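Local coordinates for protein guanidinopropionase (Pseudomonas aeruginosa, PDB 3NIQ) that hydrolyses 3-guanidinopropanoate to beta-alanine and urea at a pair of manganese ions, working as a homohexamer of the arginase family, at residues G38-P43 with P119-G124; T48-G53 with T252-I257; F147-D152 with G187-V192; F239-L244 with V283-P288. One frame throughout, in Å; residues are numbered along the deposited sequence.

Contact 1: G38-P43 with P119-G124; sequences GLIGVP and PLSVGG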
loop_
_atom_site.group_PDB
_atom_site.type_symbol
_atom_site.label_atom_id
_atom_site.label_comp_id
_atom_site.label_asym_id
_atom_site.label_seq_id
_atom_site.Cartn_x
_atom_site.Cartn_y
_atom_site.Cartn_z
ATOM N N GLY A 38 -28.025 7.780 -19.434
ATOM C CA GLY A 38 -26.990 8.708 -18.951
ATOM C C GLY A 38 -26.152 8.115 -17.840
ATOM O O GLY A 38 -26.699 7.604 -16.861
ATOM N N LEU A 39 -24.834 8.169 -18.000
ATOM C CA LEU A 39 -23.899 7.680 -16.995
ATOM C C LEU A 39 -23.467 8.854 -16.156
ATOM O O LEU A 39 -22.888 9.813 -16.657
ATOM C CB LEU A 39 -22.681 6.978 -17.621
ATOM C CG LEU A 39 -22.950 5.975 -18.749
ATOM C CD1 LEU A 39 -21.644 5.260 -19.176
ATOM C CD2 LEU A 39 -24.037 4.954 -18.397
ATOM N N ILE A 40 -23.813 8.798 -14.879
ATOM C CA ILE A 40 -23.698 9.970 -14.024
ATOM C C ILE A 40 -22.933 9.662 -12.759
ATOM O O ILE A 40 -23.178 8.642 -12.101
ATOM C CB ILE A 40 -25.108 10.503 -13.622
ATOM C CG1 ILE A 40 -25.952 10.827 -14.868
ATOM C CG2 ILE A 40 -24.965 11.765 -12.739
ATOM C CD1 ILE A 40 -27.508 10.560 -14.643
ATOM N N GLY A 41 -22.032 10.561 -12.388
ATOM C CA GLY A 41 -21.363 10.446 -11.114
ATOM C C GLY A 41 -22.057 11.275 -10.045
ATOM O O GLY A 41 -22.521 12.381 -10.317
ATOM N N VAL A 42 -22.143 10.750 -8.820
ATOM C CA VAL A 42 -22.625 11.562 -7.706
ATOM C C VAL A 42 -21.607 11.554 -6.564
ATOM O O VAL A 42 -21.696 10.739 -5.624
ATOM C CB VAL A 42 -23.971 11.113 -7.215
ATOM C CG1 VAL A 42 -24.512 12.169 -6.258
ATOM C CG2 VAL A 42 -24.922 10.879 -8.406
ATOM N N PRO A 43 -20.634 12.463 -6.648
ATOM C CA PRO A 43 -19.466 12.429 -5.773
ATOM C C PRO A 43 -19.794 13.068 -4.435
ATOM O O PRO A 43 -19.419 14.202 -4.183
ATOM C CB PRO A 43 -18.429 13.239 -6.558
ATOM C CG PRO A 43 -19.255 14.228 -7.369
ATOM C CD PRO A 43 -20.511 13.483 -7.720
ATOM N N PRO A 119 -31.119 6.935 -15.873
ATOM C CA PRO A 119 -29.850 7.191 -15.207
ATOM C C PRO A 119 -29.141 5.926 -14.716
ATOM O O PRO A 119 -29.736 5.059 -14.083
ATOM C CB PRO A 119 -30.251 8.073 -14.017
ATOM C CG PRO A 119 -31.635 7.514 -13.642
ATOM C CD PRO A 119 -32.274 7.119 -14.966
ATOM N N LEU A 120 -27.849 5.845 -15.001
ATOM C CA LEU A 120 -27.017 4.802 -14.452
ATOM C C LEU A 120 -25.925 5.536 -13.681
ATOM O O LEU A 120 -25.072 6.172 -14.283
ATOM C CB LEU A 120 -26.426 3.918 -15.560
ATOM C CG LEU A 120 -25.401 2.880 -15.047
ATOM C CD1 LEU A 120 -25.905 2.097 -13.835
ATOM C CD2 LEU A 120 -25.034 1.896 -16.149
ATOM N N SER A 121 -26.002 5.489 -12.354
ATOM C CA SER A 121 -25.273 6.440 -11.511
ATOM C C SER A 121 -24.233 5.748 -10.653
ATOM O O SER A 121 -24.413 4.583 -10.247
ATOM C CB SER A 121 -26.247 7.206 -10.599
ATOM O OG SER A 121 -27.221 7.893 -11.371
ATOM N N VAL A 122 -23.145 6.463 -10.392
ATOM C CA VAL A 122 -22.072 5.964 -9.515
ATOM C C VAL A 122 -21.946 6.923 -8.344
ATOM O O VAL A 122 -21.791 8.108 -8.555
ATOM C CB VAL A 122 -20.727 5.868 -10.259
ATOM C CG1 VAL A 122 -19.615 5.321 -9.345
ATOM C CG2 VAL A 122 -20.869 4.974 -11.516
ATOM N N GLY A 123 -22.053 6.410 -7.115
ATOM C CA GLY A 123 -21.875 7.241 -5.921
ATOM C C GLY A 123 -20.398 7.302 -5.548
ATOM O O GLY A 123 -19.559 6.727 -6.256
ATOM N N GLY A 124 -20.064 7.941 -4.430
ATOM C CA GLY A 124 -21.046 8.474 -3.480
ATOM C C GLY A 124 -21.550 7.385 -2.553
ATOM O O GLY A 124 -21.542 6.194 -2.915
#

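Contact 2: T48-G53 with T252-I257; sequences TTNRAG and TGTPEI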
loop_
_atom_site.group_PDB
_atom_site.type_symbol
_atom_site.label_atom_id
_atom_site.label_comp_id
_atom_site.label_asym_id
_atom_site.label_seq_id
_atom_site.Cartn_x
_atom_site.Cartn_y
_atom_site.Cartn_z
ATOM N N THR A 48 -22.324 9.990 5.255
ATOM C CA THR A 48 -21.502 8.935 5.849
ATOM C C THR A 48 -21.247 9.131 7.357
ATOM O O THR A 48 -20.671 10.132 7.784
ATOM C CB THR A 48 -20.177 8.709 5.051
ATOM O OG1 THR A 48 -20.502 8.159 3.761
ATOM C CG2 THR A 48 -19.287 7.736 5.799
ATOM N N THR A 49 -21.632 8.130 8.139
ATOM C CA THR A 49 -21.520 8.197 9.602
ATOM C C THR A 49 -20.233 7.611 10.166
ATOM O O THR A 49 -19.887 7.854 11.325
ATOM C CB THR A 49 -22.698 7.494 10.268
ATOM O OG1 THR A 49 -22.796 6.166 9.760
ATOM C CG2 THR A 49 -23.980 8.251 9.965
ATOM N N ASN A 50 -19.524 6.852 9.343
ATOM C CA ASN A 50 -18.293 6.196 9.745
ATOM C C ASN A 50 -17.118 6.606 8.836
ATOM O O ASN A 50 -16.575 7.693 8.980
ATOM C CB ASN A 50 -18.537 4.673 9.752
ATOM C CG ASN A 50 -17.313 3.861 10.169
ATOM O OD1 ASN A 50 -16.624 4.165 11.167
ATOM N ND2 ASN A 50 -17.050 2.790 9.400
ATOM N N ARG A 51 -16.722 5.751 7.901
ATOM C CA ARG A 51 -15.530 6.039 7.083
ATOM C C ARG A 51 -15.962 6.722 5.804
ATOM O O ARG A 51 -16.659 6.129 4.991
ATOM C CB ARG A 51 -14.722 4.758 6.798
ATOM C CG ARG A 51 -14.333 4.013 8.076
ATOM C CD ARG A 51 -13.252 2.942 7.866
ATOM N NE ARG A 51 -13.551 2.053 6.748
ATOM C CZ ARG A 51 -12.887 0.933 6.475
ATOM N NH1 ARG A 51 -11.877 0.524 7.246
ATOM N NH2 ARG A 51 -13.235 0.215 5.417
ATOM N N ALA A 52 -15.610 7.994 5.649
ATOM C CA ALA A 52 -15.973 8.723 4.442
ATOM C C ALA A 52 -14.999 8.429 3.303
ATOM O O ALA A 52 -14.031 7.691 3.484
ATOM C CB ALA A 52 -16.048 10.210 4.734
ATOM N N GLY A 53 -15.259 8.978 2.120
ATOM C CA GLY A 53 -14.332 8.824 1.016
ATOM C C GLY A 53 -15.010 8.442 -0.290
ATOM O O GLY A 53 -14.400 8.551 -1.343
ATOM N N THR A 252 -14.568 0.286 0.799
ATOM C CA THR A 252 -15.937 0.677 1.119
ATOM C C THR A 252 -16.011 1.097 2.574
ATOM O O THR A 252 -15.232 0.622 3.420
ATOM C CB THR A 252 -16.943 -0.457 0.782
ATOM O OG1 THR A 252 -18.270 0.085 0.697
ATOM C CG2 THR A 252 -16.883 -1.585 1.838
ATOM N N GLY A 253 -16.934 2.002 2.870
ATOM C CA GLY A 253 -16.953 2.641 4.180
ATOM C C GLY A 253 -17.325 1.726 5.320
ATOM O O GLY A 253 -16.701 1.788 6.382
ATOM N N THR A 254 -18.308 0.856 5.092
ATOM C CA THR A 254 -18.845 0.003 6.167
ATOM C C THR A 254 -18.753 -1.484 5.836
ATOM O O THR A 254 -19.784 -2.149 5.622
ATOM C CB THR A 254 -20.315 0.401 6.473
ATOM O OG1 THR A 254 -20.369 1.815 6.682
ATOM C CG2 THR A 254 -20.833 -0.319 7.743
ATOM N N PRO A 255 -17.518 -2.030 5.793
ATOM C CA PRO A 255 -17.356 -3.446 5.418
ATOM C C PRO A 255 -17.970 -4.387 6.457
ATOM O O PRO A 255 -17.968 -4.075 7.654
ATOM C CB PRO A 255 -15.830 -3.628 5.365
ATOM C CG PRO A 255 -15.288 -2.585 6.378
ATOM C CD PRO A 255 -16.239 -1.403 6.219
ATOM N N GLU A 256 -18.497 -5.521 5.992
ATOM C CA GLU A 256 -18.970 -6.592 6.864
ATOM C C GLU A 256 -18.449 -7.890 6.256
ATOM O O GLU A 256 -18.718 -8.160 5.085
ATOM C CB GLU A 256 -20.507 -6.654 6.898
ATOM C CG GLU A 256 -21.229 -5.326 7.180
ATOM C CD GLU A 256 -21.155 -4.892 8.641
ATOM O OE1 GLU A 256 -20.735 -5.719 9.485
ATOM O OE2 GLU A 256 -21.516 -3.730 8.944
ATOM N N ILE A 257 -17.711 -8.695 7.024
ATOM C CA ILE A 257 -17.084 -9.898 6.442
ATOM C C ILE A 257 -18.138 -10.962 6.074
ATOM O O ILE A 257 -19.303 -10.876 6.511
ATOM C CB ILE A 257 -16.021 -10.515 7.391
ATOM C CG1 ILE A 257 -16.657 -11.057 8.672
ATOM C CG2 ILE A 257 -14.901 -9.484 7.746
ATOM C CD1 ILE A 257 -15.688 -12.031 9.417
HETATM O O HOH W 1 -19.246 4.717 6.231
#

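Contact 3: F147-D152 with G187-V192; sequences FDAHSD and GIRGSV. With MN (manganese (II) ion), chain E; MN (manganese (II) ion), chain D.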
loop_
_atom_site.group_PDB
_atom_site.type_symbol
_atom_site.label_atom_id
_atom_site.label_comp_id
_atom_site.label_asym_id
_atom_site.label_seq_id
_atom_site.Cartn_x
_atom_site.Cartn_y
_atom_site.Cartn_z
ATOM N N PHE A 147 -29.049 -4.621 -3.506
ATOM C CA PHE A 147 -27.965 -5.509 -3.042
ATOM C C PHE A 147 -27.163 -4.760 -1.982
ATOM O O PHE A 147 -26.614 -3.691 -2.273
ATOM C CB PHE A 147 -27.022 -5.826 -4.212
ATOM C CG PHE A 147 -27.665 -6.583 -5.324
ATOM C CD1 PHE A 147 -27.615 -7.960 -5.354
ATOM C CD2 PHE A 147 -28.307 -5.910 -6.361
ATOM C CE1 PHE A 147 -28.216 -8.679 -6.407
ATOM C CE2 PHE A 147 -28.902 -6.604 -7.402
ATOM C CZ PHE A 147 -28.860 -7.996 -7.431
ATOM N N ASP A 148 -27.091 -5.292 -0.763
ATOM C CA ASP A 148 -26.462 -4.556 0.325
ATOM C C ASP A 148 -26.161 -5.459 1.527
ATOM O O ASP A 148 -26.896 -6.420 1.792
ATOM C CB ASP A 148 -27.409 -3.418 0.768
ATOM C CG ASP A 148 -26.683 -2.209 1.359
ATOM O OD1 ASP A 148 -25.773 -2.354 2.203
ATOM O OD2 ASP A 148 -27.042 -1.085 0.988
ATOM N N ALA A 149 -25.095 -5.142 2.266
ATOM C CA ALA A 149 -24.908 -5.752 3.580
ATOM C C ALA A 149 -25.886 -5.164 4.620
ATOM O O ALA A 149 -26.074 -5.750 5.690
ATOM C CB ALA A 149 -23.463 -5.592 4.060
ATOM N N HIS A 150 -26.481 -4.013 4.299
ATOM C CA HIS A 150 -27.348 -3.262 5.238
ATOM C C HIS A 150 -28.701 -2.854 4.615
ATOM O O HIS A 150 -28.778 -2.484 3.447
ATOM C CB HIS A 150 -26.639 -1.992 5.725
ATOM C CG HIS A 150 -25.195 -2.202 6.061
ATOM N ND1 HIS A 150 -24.178 -1.961 5.160
ATOM C CD2 HIS A 150 -24.599 -2.616 7.208
ATOM C CE1 HIS A 150 -23.017 -2.250 5.727
ATOM N NE2 HIS A 150 -23.246 -2.641 6.970
ATOM N N SER A 151 -29.764 -2.887 5.414
ATOM C CA SER A 151 -31.073 -2.501 4.896
ATOM C C SER A 151 -31.184 -1.018 4.566
ATOM O O SER A 151 -31.968 -0.639 3.684
ATOM C CB SER A 151 -32.189 -2.951 5.850
ATOM O OG SER A 151 -32.061 -2.277 7.093
ATOM N N ASP A 152 -30.422 -0.172 5.269
ATOM C CA ASP A 152 -30.456 1.284 5.031
ATOM C C ASP A 152 -31.872 1.843 5.224
ATOM O O ASP A 152 -32.326 2.721 4.479
ATOM C CB ASP A 152 -29.994 1.641 3.602
ATOM C CG ASP A 152 -28.516 1.367 3.368
ATOM O OD1 ASP A 152 -27.815 1.089 4.348
ATOM O OD2 ASP A 152 -28.063 1.417 2.202
ATOM N N GLY A 187 -28.447 -9.815 0.675
ATOM C CA GLY A 187 -27.083 -9.820 1.176
ATOM C C GLY A 187 -26.917 -9.310 2.602
ATOM O O GLY A 187 -25.798 -9.290 3.113
ATOM N N ILE A 188 -28.024 -8.914 3.241
ATOM C CA ILE A 188 -28.024 -8.316 4.565
ATOM C C ILE A 188 -27.302 -9.185 5.600
ATOM O O ILE A 188 -27.594 -10.372 5.716
ATOM C CB ILE A 188 -29.474 -8.032 5.061
ATOM C CG1 ILE A 188 -30.312 -7.320 3.978
ATOM C CG2 ILE A 188 -29.444 -7.230 6.356
ATOM C CD1 ILE A 188 -29.801 -5.948 3.569
ATOM N N ARG A 189 -26.357 -8.594 6.334
ATOM C CA ARG A 189 -25.566 -9.343 7.328
ATOM C C ARG A 189 -24.775 -8.448 8.305
ATOM O O ARG A 189 -24.592 -7.257 8.079
ATOM C CB ARG A 189 -24.577 -10.262 6.616
ATOM C CG ARG A 189 -23.485 -9.470 5.882
ATOM C CD ARG A 189 -22.567 -10.358 5.109
ATOM N NE ARG A 189 -21.482 -9.557 4.528
ATOM C CZ ARG A 189 -21.580 -8.916 3.368
ATOM N NH1 ARG A 189 -22.694 -9.015 2.640
ATOM N NH2 ARG A 189 -20.551 -8.215 2.912
ATOM N N GLY A 190 -24.291 -9.049 9.393
ATOM C CA GLY A 190 -23.425 -8.340 10.332
ATOM C C GLY A 190 -24.159 -7.929 11.584
ATOM O O GLY A 190 -25.388 -7.805 11.564
ATOM N N SER A 191 -23.408 -7.717 12.671
ATOM C CA SER A 191 -24.012 -7.331 13.956
ATOM C C SER A 191 -24.941 -6.114 13.810
ATOM O O SER A 191 -24.763 -5.268 12.913
ATOM C CB SER A 191 -22.931 -7.090 15.023
ATOM O OG SER A 191 -21.960 -6.173 14.553
ATOM N N VAL A 192 -25.944 -6.052 14.681
ATOM C CA VAL A 192 -26.929 -4.966 14.682
ATOM C C VAL A 192 -27.027 -4.333 16.070
ATOM O O VAL A 192 -26.452 -4.850 17.037
ATOM C CB VAL A 192 -28.325 -5.468 14.226
ATOM C CG1 VAL A 192 -28.289 -5.860 12.745
ATOM C CG2 VAL A 192 -28.808 -6.651 15.092
HETATM MN MN MN E . -24.214 -1.152 2.891
HETATM MN MN MN D . -26.107 0.883 1.375
HETATM O O HOH W 2 -25.377 0.590 3.665
#

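Contact 4: F239-L244 with V283-P288; sequences FDVDVL and VEVSPP. With MN (manganese (II) ion), chain E; MN (manganese (II) ion), chain D.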
loop_
_atom_site.group_PDB
_atom_site.type_symbol
_atom_site.label_atom_id
_atom_site.label_comp_id
_atom_site.label_asym_id
_atom_site.label_seq_id
_atom_site.Cartn_x
_atom_site.Cartn_y
_atom_site.Cartn_z
ATOM N N PHE A 239 -27.026 -1.049 -6.231
ATOM C CA PHE A 239 -25.982 -1.987 -5.845
ATOM C C PHE A 239 -24.950 -1.320 -4.921
ATOM O O PHE A 239 -24.167 -0.464 -5.362
ATOM C CB PHE A 239 -25.298 -2.523 -7.118
ATOM C CG PHE A 239 -24.369 -3.672 -6.860
ATOM C CD1 PHE A 239 -24.830 -4.987 -6.921
ATOM C CD2 PHE A 239 -23.027 -3.437 -6.537
ATOM C CE1 PHE A 239 -23.957 -6.074 -6.664
ATOM C CE2 PHE A 239 -22.156 -4.503 -6.264
ATOM C CZ PHE A 239 -22.611 -5.819 -6.334
ATOM N N ASP A 240 -24.955 -1.710 -3.649
ATOM C CA ASP A 240 -23.998 -1.206 -2.681
ATOM C C ASP A 240 -22.866 -2.241 -2.667
ATOM O O ASP A 240 -23.101 -3.416 -2.398
ATOM C CB ASP A 240 -24.690 -1.042 -1.306
ATOM C CG ASP A 240 -23.743 -0.594 -0.184
ATOM O OD1 ASP A 240 -22.505 -0.755 -0.293
ATOM O OD2 ASP A 240 -24.241 -0.090 0.855
ATOM N N VAL A 241 -21.651 -1.809 -2.995
ATOM C CA VAL A 241 -20.555 -2.744 -3.177
ATOM C C VAL A 241 -20.219 -3.473 -1.882
ATOM O O VAL A 241 -19.607 -4.524 -1.924
ATOM C CB VAL A 241 -19.274 -2.107 -3.788
ATOM C CG1 VAL A 241 -19.533 -1.549 -5.208
ATOM C CG2 VAL A 241 -18.693 -1.035 -2.870
ATOM N N ASP A 242 -20.642 -2.936 -0.739
ATOM C CA ASP A 242 -20.392 -3.643 0.521
ATOM C C ASP A 242 -21.280 -4.910 0.697
ATOM O O ASP A 242 -21.129 -5.649 1.667
ATOM C CB ASP A 242 -20.419 -2.669 1.741
ATOM C CG ASP A 242 -21.835 -2.241 2.160
ATOM O OD1 ASP A 242 -22.821 -2.919 1.802
ATOM O OD2 ASP A 242 -21.953 -1.203 2.861
ATOM N N VAL A 243 -22.182 -5.176 -0.255
ATOM C CA VAL A 243 -22.828 -6.506 -0.328
ATOM C C VAL A 243 -21.756 -7.591 -0.548
ATOM O O VAL A 243 -21.871 -8.718 -0.057
ATOM C CB VAL A 243 -23.879 -6.593 -1.447
ATOM C CG1 VAL A 243 -23.229 -6.644 -2.835
ATOM C CG2 VAL A 243 -24.821 -7.795 -1.221
ATOM N N LEU A 244 -20.706 -7.238 -1.274
ATOM C CA LEU A 244 -19.623 -8.173 -1.562
ATOM C C LEU A 244 -18.708 -8.368 -0.356
ATOM O O LEU A 244 -18.542 -7.455 0.448
ATOM C CB LEU A 244 -18.774 -7.640 -2.728
ATOM C CG LEU A 244 -19.562 -7.454 -4.031
ATOM C CD1 LEU A 244 -18.741 -6.689 -5.001
ATOM C CD2 LEU A 244 -19.979 -8.799 -4.631
ATOM N N VAL A 283 -23.103 2.122 -5.611
ATOM C CA VAL A 283 -22.744 3.109 -4.584
ATOM C C VAL A 283 -21.746 2.540 -3.591
ATOM O O VAL A 283 -21.525 1.347 -3.589
ATOM C CB VAL A 283 -23.991 3.601 -3.822
ATOM C CG1 VAL A 283 -24.927 4.306 -4.778
ATOM C CG2 VAL A 283 -24.701 2.425 -3.075
ATOM N N GLU A 284 -21.146 3.436 -2.804
ATOM C CA GLU A 284 -20.246 3.142 -1.670
ATOM C C GLU A 284 -18.834 2.689 -2.083
ATOM O O GLU A 284 -18.076 2.193 -1.243
ATOM C CB GLU A 284 -20.879 2.143 -0.651
ATOM C CG GLU A 284 -22.173 2.617 0.034
ATOM C CD GLU A 284 -21.950 3.747 1.044
ATOM O OE1 GLU A 284 -20.785 4.153 1.278
ATOM O OE2 GLU A 284 -22.947 4.262 1.583
ATOM N N VAL A 285 -18.467 2.855 -3.351
ATOM C CA VAL A 285 -17.041 2.720 -3.704
ATOM C C VAL A 285 -16.251 3.836 -3.024
ATOM O O VAL A 285 -16.524 5.002 -3.242
ATOM C CB VAL A 285 -16.782 2.764 -5.227
ATOM C CG1 VAL A 285 -15.274 2.648 -5.524
ATOM C CG2 VAL A 285 -17.540 1.593 -5.946
ATOM N N SER A 286 -15.277 3.474 -2.196
ATOM C CA SER A 286 -14.546 4.471 -1.414
ATOM C C SER A 286 -13.029 4.348 -1.659
ATOM O O SER A 286 -12.339 3.582 -0.991
ATOM C CB SER A 286 -14.900 4.344 0.070
ATOM O OG SER A 286 -14.249 5.343 0.840
ATOM N N PRO A 287 -12.518 5.093 -2.654
ATOM C CA PRO A 287 -11.110 4.980 -3.087
ATOM C C PRO A 287 -10.026 5.093 -1.993
ATOM O O PRO A 287 -9.029 4.368 -2.073
ATOM C CB PRO A 287 -10.971 6.085 -4.143
ATOM C CG PRO A 287 -12.358 6.102 -4.792
ATOM C CD PRO A 287 -13.324 5.899 -3.594
ATOM N N PRO A 288 -10.224 5.944 -0.967
ATOM C CA PRO A 288 -9.207 5.978 0.095
ATOM C C PRO A 288 -9.060 4.652 0.850
ATOM O O PRO A 288 -8.044 4.432 1.483
ATOM C CB PRO A 288 -9.720 7.074 1.041
ATOM C CG PRO A 288 -10.558 7.948 0.188
ATOM C CD PRO A 288 -11.256 6.981 -0.750
HETATM MN MN MN E . -24.214 -1.152 2.891
HETATM MN MN MN D . -26.107 0.883 1.375
HETATM O O HOH W 2 -25.377 0.590 3.665
#

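Contact 1: G38-P43 with P119-G124
Leu39 and Leu120 lie side by side on one face of the central parallel sheet and point the same way. The touching is done by CD2 of Leu39, which sits 3.9 Å from Leu120 CB. The same methyl is equally close to CD2 of Leu120. The two residues differ in their first torsion. Leu39 carries CG beside its backbone N (chi1 -46°), and this brings the end of the chain nearer to the neighbouring strand than its root. Leu120 has CG on the far side from its own N (chi1 174°), which keeps both its CB and its CD2 beside Leu39 CD2.

Ile40, Val42, Pro119 and Ser121 occupy the other face. Ile40 reaches diagonally back along the sheet, and its CD1 meets Pro119 CB at 3.8 Å. Ser121 turns its OG past the branched CB of Ile40, 4.0 Å away. That hydroxyl is hydrogen-bonded to Tyr109 OH.

Four backbone hydrogen bonds join the parallel strands. Two run from Leu120 N to Gly38 O and from Ile40 N to Leu120 O. The next two are Val122 N to Ile40 O and Val42 N to Val122 O, the last at 2.7 Å. The peptide before Gly124 is cis, and Gly124 CA comes within 3.2 Å of Val42 O.

Both strands belong to the alpha/beta fold of the arginase family. Strand 85-90 flanks 37-42 on its other edge. Helix 98-114 packs on the Ile40 and Val42 face through Ile105, Phe108 and Tyr109. Helix 294-317 covers the leucines and Val122 with Met303, Leu307 and Leu310.

Contact 2: T48-G53 with T252-I257
Arg51 reaches along the backbone of Thr252 and Gly253, joining two loops at the C-terminal end of the arginase-fold sheet, close to the manganese site. One loop follows strand 37-42 and the other follows strand 235-240.

The arginine chain starts alongside Gly253 O. Its CB is 3.6 Å from Gly253 O, and CG and CD pass the same oxygen only slightly farther off. A bend at chi3 (-49°) turns the end of the chain toward Thr252. NE gives a weak hydrogen bond to Gly253 O. CZ lies about equally far from the Thr252 and Gly253 oxygens. The stronger bond runs from Arg51 NH2 to Thr252 O, at 2.9 Å. This oxygen lies in the guanidinium plane, at its edge, and the N-H points almost straight at it (162°). NH2 also approaches CD of Pro255, whose ring crosses the arginine chain at about a right angle. Phe289 adds a cation-pi contact to Arg51.

Gly253 O takes a second weak bond, from Asn50 ND2. Asn50 OD1 is bonded to a glycerol, probably from the crystallisation liquor. Other subunits cover the loops: Asn50 packs on Leu67 of one neighbouring subunit, and Arg51 on His56 of another. A water bridges the loops, donating to Arg51 O at 3.2 Å and hydrogen-bonded to Thr254 OG1 at 3.1 Å.

Contact 3: F147-D152 with G187-V192
Ala149 CB lies over one face of the Arg189 guanidinium, 3.7 Å above its plane and offset toward the rim. This is the metal-binding loop after strand 142-147 of the arginase fold, packed on the end of strand 183-188. The same methyl sits over one face of the His150 ring, so it touches two flat groups. Arg189 stretches out from CG to NE, and its NH1 bonds back to Gly187 O. Outside the two segments, NH1 also bonds Val243 O and NH2 bonds Glu256 O, which helps fix the guanidinium.

Ile188 has CG1 beside its own backbone N (chi1 -48°) and points CD1 into the backbone of the loop. This CD1 is 3.4 Å from both Asp148 O and His150 C. Arg189 N bonds Ala149 O at 2.9 Å, and joins the two segments.

Asp148 bridges the two manganese ions, one through each carboxylate oxygen. OD1 also accepts from His150 N, which comes from above the carboxylate plane; this is an Asx turn. The turn probably helps set His150 with ND1 toward the ion bound by OD1. The other side of the ring is held by a bond from NE2 to Glu256 OE2. Asp152 OD2 binds the other ion, and His126, Asp240 and Asp242 complete the two-metal site. A water bridges the ions, and it donates a hydrogen bond to Asp152 OD1 at 2.6 Å.

Contact 4: F239-L244 with V283-P288
Asp240 crosses the side chain of Glu284 obliquely, its OD1 3.3 Å from Glu284 CB and 3.4 Å from CG. The two carboxylate planes are 25° apart. Asp240 ends strand 235-240 of the arginase fold and Asp242 follows in a 3-10 turn; together they form the Asp-X-Asp metal motif. Asp240 holds CG opposite its backbone N (chi1 176°), which carries the carboxylate to the ions and OD1 to Glu284. OD2 of Asp240 bridges both manganese ions, while Asp242 holds one of them with both oxygens. OD1 of Asp240 accepts from Asp242 N, an Asx turn that ties the first metal ligand to the second.

Glu284 OE2 is bonded to His126 N and to His165 ND1.

On the same face of the sheet as Asp240, Val283 sets CG2 against Asp240 CA. Two backbone bonds make a parallel bridge: Val283 N to Phe239 O, and Val241 N to Val283 O. Thus strands 235-240 and 277-283 are joined right up to the metal site. Val241 then turns toward the loop after strand 277-283. Its CG2 lies 3.7 Å from Glu284 O, and its CG1 meets CG2 of Val285 at 3.8 Å.

From the N terminus, strand 37-42 comes first, and contact 1 closes the loop to strand 118-123. The loop of contact 2 opens at 48-53, before contact 1 closes, and ends at 252-257, so the two cross. Contact 3 opens and closes within this long span, joining 147-152 to 187-192. Contact 4 opens at 239-244, before contact 2 closes, and ends at 283-288, crossing it as well. Contacts 1, 3 and 4 reach the same parallel sheet. Contacts 3 and 4 share both manganese ions and a water. Gly124 O meets Glu284 N between contacts 1 and 4, and Glu256 ties contact 2 to contact 3.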